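Local coordinates for protein DNA alpha-glucosyltransferase (Enterobacteria phage T4, PDB 1XV5) that belongs to the GT-B class of glycosyltransferases, built from two domains with parallel-sheet cores, and is modelled here with uridine-5'-diphosphate, at residues W189-M197 and R368-Y379. Residues are numbered along the deposited sequence; the frame is centred on the assembly and turned at random.
Sequences WKDVSEINM and RALYDREREKAY
Two arginines of helix 368-386 hold the loop that leads into strand 199-203 of a GT-B glycosyltransferase: Arg375 takes the carbonyl of Lys190, and Arg368 that of Ile195 and, weakly, that of Val192. Arg375 meets Lys190 O end-on, NH2 at 2.8 Å and NH1 at 3.1 Å, with the oxygen close to the guanidinium plane. Its NE and NH2 both reach Asp372 OD2 one turn back, a side-on salt bridge that fixes the rotation of the group, and NH1 also bonds Gly317 O. The flat group lies between Trp189, whose NE1 is 3.4 Å from Arg375 CZ, and Ile195 CD1 on the opposite face. Ring and guanidinium planes are 24° apart; NE1 faces nitrogens that are also donors, so it gives its N-H instead to a water shared with Asp372 and Glu376, whose OE1 also forms a salt bridge with Arg185.

At the helix start, Arg368 bends at chi2 (-85°) and sends NH1 to Ile195 O (3.1 Å), on a lone pair in the carbonyl plane. Met197 lies across one face of this guanidinium and, bent at chi2 (-62°), sets CE over the centre of the Tyr371 ring, 3.5 Å from the centroid, a CH-pi contact, while Met197 SD is 3.5 Å from Tyr371 CE1. Ile195 CD1 and Val192 CG2 meet the same ring obliquely.

Tyr371 OH bonds Gly289 O on strand 288-293, and Tyr371 and Arg375 both rest on Ile319 of strand 319-323. At the other end Trp189 and Tyr379 share Arg185 of helix 181-188 through cation-pi contacts, joining that helix to helix 368-386 beside the sheet containing strands 199-203, 288-293 and 319-323.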
loop_
_atom_site.group_PDB
_atom_site.type_symbol
_atom_site.label_atom_id
_atom_site.label_comp_id
_atom_site.label_asym_id
_atom_site.label_seq_id
_atom_site.Cartn_x
_atom_site.Cartn_y
_atom_site.Cartn_z
ATOM N N TRP A 189 12.236 -15.181 5.309
ATOM C CA TRP A 189 12.062 -16.455 4.613
ATOM C C TRP A 189 12.320 -17.660 5.519
ATOM O O TRP A 189 13.345 -17.737 6.201
ATOM C CB TRP A 189 12.978 -16.505 3.391
ATOM C CG TRP A 189 12.548 -17.482 2.331
ATOM C CD1 TRP A 189 12.862 -18.810 2.256
ATOM C CD2 TRP A 189 11.763 -17.190 1.168
ATOM N NE1 TRP A 189 12.328 -19.360 1.114
ATOM C CE2 TRP A 189 11.647 -18.389 0.428
ATOM C CE3 TRP A 189 11.149 -16.030 0.678
ATOM C CZ2 TRP A 189 10.941 -18.462 -0.780
ATOM C CZ3 TRP A 189 10.444 -16.101 -0.527
ATOM C CH2 TRP A 189 10.348 -17.313 -1.240
ATOM N N LYS A 190 11.382 -18.600 5.515
ATOM C CA LYS A 190 11.487 -19.801 6.334
ATOM C C LYS A 190 11.681 -21.043 5.476
ATOM O O LYS A 190 11.321 -21.055 4.300
ATOM C CB LYS A 190 10.210 -19.995 7.159
ATOM C CG LYS A 190 9.884 -18.871 8.128
ATOM C CD LYS A 190 10.848 -18.851 9.302
ATOM C CE LYS A 190 10.476 -17.767 10.308
ATOM N NZ LYS A 190 10.576 -16.405 9.714
ATOM N N ASP A 191 12.250 -22.087 6.068
ATOM C CA ASP A 191 12.420 -23.339 5.348
ATOM C C ASP A 191 10.997 -23.887 5.270
ATOM O O ASP A 191 10.198 -23.664 6.184
ATOM C CB ASP A 191 13.320 -24.300 6.130
ATOM C CG ASP A 191 13.579 -25.598 5.380
ATOM O OD1 ASP A 191 12.769 -26.543 5.501
ATOM O OD2 ASP A 191 14.594 -25.669 4.654
ATOM N N VAL A 192 10.679 -24.595 4.192
ATOM C CA VAL A 192 9.331 -25.128 4.012
ATOM C C VAL A 192 8.842 -25.994 5.179
ATOM O O VAL A 192 7.645 -26.037 5.469
ATOM C CB VAL A 192 9.215 -25.924 2.677
ATOM C CG1 VAL A 192 10.056 -27.190 2.734
ATOM C CG2 VAL A 192 7.753 -26.250 2.389
ATOM N N SER A 193 9.766 -26.657 5.868
ATOM C CA SER A 193 9.396 -27.516 6.994
ATOM C C SER A 193 8.839 -26.732 8.181
ATOM O O SER A 193 8.183 -27.301 9.051
ATOM C CB SER A 193 10.609 -28.331 7.455
ATOM O OG SER A 193 11.606 -27.483 8.001
ATOM N N GLU A 194 9.105 -25.430 8.209
ATOM C CA GLU A 194 8.652 -24.560 9.293
ATOM C C GLU A 194 7.272 -23.958 9.040
ATOM O O GLU A 194 6.721 -23.279 9.905
ATOM C CB GLU A 194 9.641 -23.402 9.483
ATOM C CG GLU A 194 11.032 -23.784 9.954
ATOM C CD GLU A 194 11.958 -22.577 10.029
ATOM O OE1 GLU A 194 12.557 -22.207 8.995
ATOM O OE2 GLU A 194 12.070 -21.985 11.122
ATOM N N ILE A 195 6.720 -24.202 7.859
ATOM C CA ILE A 195 5.430 -23.625 7.490
ATOM C C ILE A 195 4.208 -24.487 7.805
ATOM O O ILE A 195 4.170 -25.671 7.478
ATOM C CB ILE A 195 5.420 -23.273 5.985
ATOM C CG1 ILE A 195 6.487 -22.212 5.701
ATOM C CG2 ILE A 195 4.039 -22.769 5.564
ATOM C CD1 ILE A 195 6.632 -21.865 4.238
ATOM N N ASN A 196 3.213 -23.879 8.448
ATOM C CA ASN A 196 1.981 -24.588 8.784
ATOM C C ASN A 196 1.058 -24.450 7.578
ATOM O O ASN A 196 0.429 -23.413 7.380
ATOM C CB ASN A 196 1.312 -23.969 10.012
ATOM C CG ASN A 196 0.127 -24.785 10.502
ATOM O OD1 ASN A 196 -0.560 -25.437 9.714
ATOM N ND2 ASN A 196 -0.124 -24.747 11.810
ATOM N N MET A 197 0.986 -25.505 6.776
ATOM C CA MET A 197 0.167 -25.512 5.570
ATOM C C MET A 197 -1.331 -25.282 5.778
ATOM O O MET A 197 -2.026 -24.878 4.848
ATOM C CB MET A 197 0.371 -26.835 4.821
ATOM C CG MET A 197 1.784 -27.039 4.297
ATOM S SD MET A 197 2.250 -25.782 3.088
ATOM C CE MET A 197 4.029 -25.899 3.129
ATOM N N ARG A 368 5.674 -30.545 -0.479
ATOM C CA ARG A 368 6.626 -29.518 -0.065
ATOM C C ARG A 368 7.567 -29.065 -1.181
ATOM O O ARG A 368 7.921 -27.888 -1.253
ATOM C CB ARG A 368 7.453 -30.018 1.127
ATOM C CG ARG A 368 6.622 -30.439 2.335
ATOM C CD ARG A 368 6.255 -29.269 3.249
ATOM N NE ARG A 368 5.303 -29.682 4.280
ATOM C CZ ARG A 368 4.972 -28.958 5.348
ATOM N NH1 ARG A 368 5.516 -27.765 5.552
ATOM N NH2 ARG A 368 4.080 -29.427 6.211
ATOM N N ALA A 369 7.978 -29.987 -2.046
ATOM C CA ALA A 369 8.884 -29.638 -3.140
ATOM C C ALA A 369 8.198 -28.706 -4.132
ATOM O O ALA A 369 8.789 -27.724 -4.586
ATOM C CB ALA A 369 9.373 -30.897 -3.850
ATOM N N LEU A 370 6.952 -29.025 -4.472
ATOM C CA LEU A 370 6.168 -28.212 -5.390
ATOM C C LEU A 370 5.950 -26.845 -4.745
ATOM O O LEU A 370 6.129 -25.803 -5.381
ATOM C CB LEU A 370 4.815 -28.880 -5.659
ATOM C CG LEU A 370 3.792 -28.115 -6.502
ATOM C CD1 LEU A 370 4.373 -27.799 -7.874
ATOM C CD2 LEU A 370 2.519 -28.949 -6.632
ATOM N N TYR A 371 5.562 -26.869 -3.473
ATOM C CA TYR A 371 5.318 -25.649 -2.709
ATOM C C TYR A 371 6.527 -24.728 -2.838
ATOM O O TYR A 371 6.394 -23.541 -3.154
ATOM C CB TYR A 371 5.100 -25.995 -1.230
ATOM C CG TYR A 371 4.743 -24.808 -0.352
ATOM C CD1 TYR A 371 3.412 -24.502 -0.064
ATOM C CD2 TYR A 371 5.735 -23.979 0.168
ATOM C CE1 TYR A 371 3.076 -23.391 0.720
ATOM C CE2 TYR A 371 5.414 -22.868 0.949
ATOM C CZ TYR A 371 4.084 -22.579 1.222
ATOM O OH TYR A 371 3.766 -21.484 1.993
ATOM N N ASP A 372 7.710 -25.287 -2.594
ATOM C CA ASP A 372 8.950 -24.521 -2.669
ATOM C C ASP A 372 9.186 -23.950 -4.061
ATOM O O ASP A 372 9.536 -22.776 -4.207
ATOM C CB ASP A 372 10.135 -25.396 -2.248
ATOM C CG ASP A 372 10.831 -24.875 -1.003
ATOM O OD1 ASP A 372 11.602 -25.641 -0.392
ATOM O OD2 ASP A 372 10.619 -23.697 -0.638
ATOM N N ARG A 373 8.999 -24.772 -5.090
ATOM C CA ARG A 373 9.198 -24.294 -6.452
ATOM C C ARG A 373 8.251 -23.143 -6.752
ATOM O O ARG A 373 8.651 -22.135 -7.328
ATOM C CB ARG A 373 8.960 -25.411 -7.478
ATOM C CG ARG A 373 10.022 -26.501 -7.480
ATOM C CD ARG A 373 9.949 -27.334 -8.758
ATOM N NE ARG A 373 8.714 -28.113 -8.856
ATOM C CZ ARG A 373 8.491 -29.250 -8.203
ATOM N NH1 ARG A 373 9.419 -29.752 -7.399
ATOM N NH2 ARG A 373 7.338 -29.889 -8.356
ATOM N N GLU A 374 6.993 -23.291 -6.350
ATOM C CA GLU A 374 6.003 -22.257 -6.619
ATOM C C GLU A 374 6.300 -20.929 -5.936
ATOM O O GLU A 374 6.186 -19.876 -6.565
ATOM C CB GLU A 374 4.606 -22.749 -6.241
ATOM C CG GLU A 374 4.131 -23.909 -7.112
ATOM C CD GLU A 374 4.145 -23.571 -8.596
ATOM O OE1 GLU A 374 3.435 -22.626 -9.003
ATOM O OE2 GLU A 374 4.867 -24.250 -9.358
ATOM N N ARG A 375 6.687 -20.955 -4.666
ATOM C CA ARG A 375 6.970 -19.687 -4.007
ATOM C C ARG A 375 8.272 -19.065 -4.512
ATOM O O ARG A 375 8.415 -17.847 -4.498
ATOM C CB ARG A 375 6.988 -19.834 -2.480
ATOM C CG ARG A 375 8.016 -20.781 -1.919
ATOM C CD ARG A 375 8.101 -20.616 -0.402
ATOM N NE ARG A 375 9.110 -21.491 0.186
ATOM C CZ ARG A 375 9.598 -21.348 1.413
ATOM N NH1 ARG A 375 9.169 -20.361 2.191
ATOM N NH2 ARG A 375 10.527 -22.185 1.854
ATOM N N GLU A 376 9.224 -19.884 -4.957
ATOM C CA GLU A 376 10.460 -19.314 -5.494
ATOM C C GLU A 376 10.088 -18.546 -6.766
ATOM O O GLU A 376 10.652 -17.489 -7.054
ATOM C CB GLU A 376 11.488 -20.409 -5.815
ATOM C CG GLU A 376 12.158 -21.010 -4.580
ATOM C CD GLU A 376 13.175 -20.081 -3.927
ATOM O OE1 GLU A 376 13.684 -20.429 -2.841
ATOM O OE2 GLU A 376 13.479 -19.010 -4.495
ATOM N N LYS A 377 9.128 -19.070 -7.523
ATOM C CA LYS A 377 8.684 -18.388 -8.732
ATOM C C LYS A 377 7.971 -17.080 -8.384
ATOM O O LYS A 377 8.209 -16.054 -9.016
ATOM C CB LYS A 377 7.748 -19.278 -9.556
ATOM C CG LYS A 377 8.476 -20.370 -10.333
ATOM C CD LYS A 377 7.554 -21.116 -11.291
ATOM C CE LYS A 377 6.525 -21.952 -10.557
ATOM N NZ LYS A 377 5.779 -22.846 -11.495
ATOM N N ALA A 378 7.107 -17.118 -7.370
ATOM C CA ALA A 378 6.366 -15.927 -6.960
ATOM C C ALA A 378 7.312 -14.842 -6.481
ATOM O O ALA A 378 7.159 -13.676 -6.836
ATOM C CB ALA A 378 5.374 -16.273 -5.860
ATOM N N TYR A 379 8.277 -15.226 -5.654
ATOM C CA TYR A 379 9.246 -14.268 -5.148
ATOM C C TYR A 379 9.984 -13.582 -6.292
ATOM O O TYR A 379 10.089 -12.357 -6.321
ATOM C CB TYR A 379 10.253 -14.958 -4.223
ATOM C CG TYR A 379 11.446 -14.087 -3.882
ATOM C CD1 TYR A 379 12.640 -14.199 -4.593
ATOM C CD2 TYR A 379 11.367 -13.121 -2.876
ATOM C CE1 TYR A 379 13.727 -13.370 -4.314
ATOM C CE2 TYR A 379 12.446 -12.286 -2.590
ATOM C CZ TYR A 379 13.621 -12.417 -3.312
ATOM O OH TYR A 379 14.692 -11.594 -3.040
HETATM O O HOH W 1 12.840 -21.731 -0.753
HETATM O O HOH W 2 12.544 -24.771 1.922
HETATM O O HOH W 3 1.804 -28.122 7.914
#